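Local structure of endo-pectate lyase (Erwinia chrysanthemi, 3B4N) at residues G174-S179 against A196-G201. The protein probably cleaves polygalacturonate and methylated pectins by calcium-dependent elimination within the chain, including highly methylated pectins that most pectate lyases attack poorly. Sequence-based numbering, arbitrary orientation.
Sequences GIHCDS and AATNNG. With ZN (zinc ion), chain E; ZN (zinc ion), chain F.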
loop_
_atom_site.group_PDB
_atom_site.type_symbol
_atom_site.label_atom_id
_atom_site.label_comp_id
_atom_site.label_asym_id
_atom_site.label_seq_id
_atom_site.Cartn_x
_atom_site.Cartn_y
_atom_site.Cartn_z
ATOM N N GLY A 174 -7.144 3.270 -9.830
ATOM C CA GLY A 174 -5.876 3.511 -9.163
ATOM C C GLY A 174 -4.670 3.914 -9.983
ATOM O O GLY A 174 -4.764 4.738 -10.888
ATOM N N ILE A 175 -3.525 3.327 -9.648
ATOM C CA ILE A 175 -2.261 3.646 -10.307
ATOM C C ILE A 175 -1.702 2.462 -11.080
ATOM O O ILE A 175 -1.570 1.374 -10.532
ATOM C CB ILE A 175 -1.211 4.090 -9.262
ATOM C CG1 ILE A 175 -1.767 5.263 -8.448
ATOM C CG2 ILE A 175 0.105 4.438 -9.947
ATOM C CD1 ILE A 175 -0.847 5.737 -7.323
ATOM N N HIS A 176 -1.371 2.675 -12.352
ATOM C CA HIS A 176 -0.810 1.617 -13.186
ATOM C C HIS A 176 0.692 1.715 -13.366
ATOM O O HIS A 176 1.217 2.809 -13.573
ATOM C CB HIS A 176 -1.374 1.666 -14.609
ATOM C CG HIS A 176 -2.736 1.078 -14.761
ATOM N ND1 HIS A 176 -3.269 0.773 -15.994
ATOM C CD2 HIS A 176 -3.688 0.770 -13.850
ATOM C CE1 HIS A 176 -4.494 0.303 -15.837
ATOM N NE2 HIS A 176 -4.773 0.293 -14.545
ATOM N N CYS A 177 1.377 0.582 -13.259
ATOM C CA CYS A 177 2.792 0.538 -13.590
ATOM C C CYS A 177 2.697 -0.192 -14.930
ATOM O O CYS A 177 2.515 -1.409 -14.975
ATOM C CB CYS A 177 3.595 -0.302 -12.615
ATOM S SG CYS A 177 5.325 -0.511 -13.163
ATOM N N ASP A 178 2.802 0.546 -16.030
ATOM C CA ASP A 178 2.653 -0.083 -17.337
ATOM C C ASP A 178 3.897 -0.509 -18.106
ATOM O O ASP A 178 3.803 -1.041 -19.215
ATOM C CB ASP A 178 1.739 0.787 -18.200
ATOM C CG ASP A 178 0.278 0.686 -17.770
ATOM O OD1 ASP A 178 -0.507 1.581 -18.117
ATOM O OD2 ASP A 178 -0.086 -0.295 -17.079
ATOM N N SER A 179 5.065 -0.286 -17.517
ATOM C CA SER A 179 6.315 -0.705 -18.133
ATOM C C SER A 179 7.457 -0.437 -17.175
ATOM O O SER A 179 7.379 0.459 -16.335
ATOM C CB SER A 179 6.564 0.028 -19.460
ATOM O OG SER A 179 6.982 1.360 -19.249
ATOM N N ALA A 196 -5.974 -0.714 -5.904
ATOM C CA ALA A 196 -5.063 0.397 -5.611
ATOM C C ALA A 196 -3.982 0.638 -6.667
ATOM O O ALA A 196 -3.759 1.783 -7.092
ATOM C CB ALA A 196 -4.405 0.172 -4.242
ATOM N N ALA A 197 -3.297 -0.428 -7.069
ATOM C CA ALA A 197 -2.232 -0.340 -8.065
ATOM C C ALA A 197 -2.217 -1.618 -8.877
ATOM O O ALA A 197 -2.577 -2.690 -8.380
ATOM C CB ALA A 197 -0.885 -0.134 -7.381
ATOM N N THR A 198 -1.778 -1.498 -10.125
ATOM C CA THR A 198 -1.745 -2.611 -11.067
ATOM C C THR A 198 -0.368 -2.760 -11.687
ATOM O O THR A 198 0.176 -1.809 -12.248
ATOM C CB THR A 198 -2.773 -2.384 -12.204
ATOM O OG1 THR A 198 -4.070 -2.173 -11.638
ATOM C CG2 THR A 198 -2.806 -3.567 -13.158
ATOM N N ASN A 199 0.195 -3.956 -11.581
ATOM C CA ASN A 199 1.495 -4.224 -12.149
ATOM C C ASN A 199 1.362 -4.816 -13.549
ATOM O O ASN A 199 1.040 -5.995 -13.723
ATOM C CB ASN A 199 2.290 -5.182 -11.245
ATOM C CG ASN A 199 3.742 -5.313 -11.677
ATOM O OD1 ASN A 199 4.126 -4.805 -12.734
ATOM N ND2 ASN A 199 4.552 -5.989 -10.866
ATOM N N ASN A 200 1.574 -3.959 -14.542
ATOM C CA ASN A 200 1.569 -4.343 -15.954
ATOM C C ASN A 200 2.996 -4.090 -16.458
ATOM O O ASN A 200 3.223 -4.001 -17.666
ATOM C CB ASN A 200 0.622 -3.455 -16.778
ATOM C CG ASN A 200 -0.848 -3.703 -16.492
ATOM O OD1 ASN A 200 -1.647 -2.772 -16.501
ATOM N ND2 ASN A 200 -1.216 -4.955 -16.276
ATOM N N GLY A 201 3.947 -3.975 -15.528
ATOM C CA GLY A 201 5.334 -3.700 -15.878
ATOM C C GLY A 201 6.324 -4.763 -15.446
ATOM O O GLY A 201 5.984 -5.936 -15.397
HETATM ZN ZN ZN E . -2.421 1.042 -17.891
HETATM ZN ZN ZN F . -6.123 -1.354 -14.394
HETATM O O HOH W 1 -6.359 -3.047 -12.647
HETATM O O HOH W 2 -2.941 -0.702 -18.754
#
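Gly174 brings its CA against the carbonyl oxygen of Ala196 in a CA-H...O contact, where a side chain would strike that oxygen, and its positive phi (53°) also suits glycine. From there strands 175-179 and 197-199 run parallel, as neighbouring rungs of a right-handed parallel beta-helix. Ile175 N donates to Ala196 O (3.0 Å), and Ile175 O accepts from Thr198 N (2.9 Å). The branched side chain of Ile175 and the small one of Ala197 face the interior, both meeting Ile184.

His176 projects from the other face beside Thr198, the two side chains pointing the same way, with its CD2 3.7 Å from Thr198 CB. Its imidazole bridges two zinc ions: ND1 binds one at 2.1 Å and NE2 the other, which Asp173 also binds. Thr198 OG1 reaches this second zinc indirectly, through a zinc-bound water 2.6 Å away.

Cys177 N makes a nearly straight bond to Thr198 O (175°), and Cys177 O accepts from Asn200 N. Inside, its sulfur forms a disulfide with Cys182 and packs near Gly201, whose lack of a side chain avoids a clash. Gly201 N donates to Asn199 OD1, closing an Asx turn.

With CG beside its backbone N (chi1 -74°), Asp178 gives OD1 to the first zinc at 2.0 Å, while OD2 lies 3.0 Å from Asn200 OD1. These two acceptors would repel each other, a cost probably eased by the nearby cation; Asn200 ND2 bonds to Asn229. Backbone hydrogen bonds thus join the rungs, while a ring bound to zinc through both nitrogens would probably carry no proton on either, as in an imidazolate bridge.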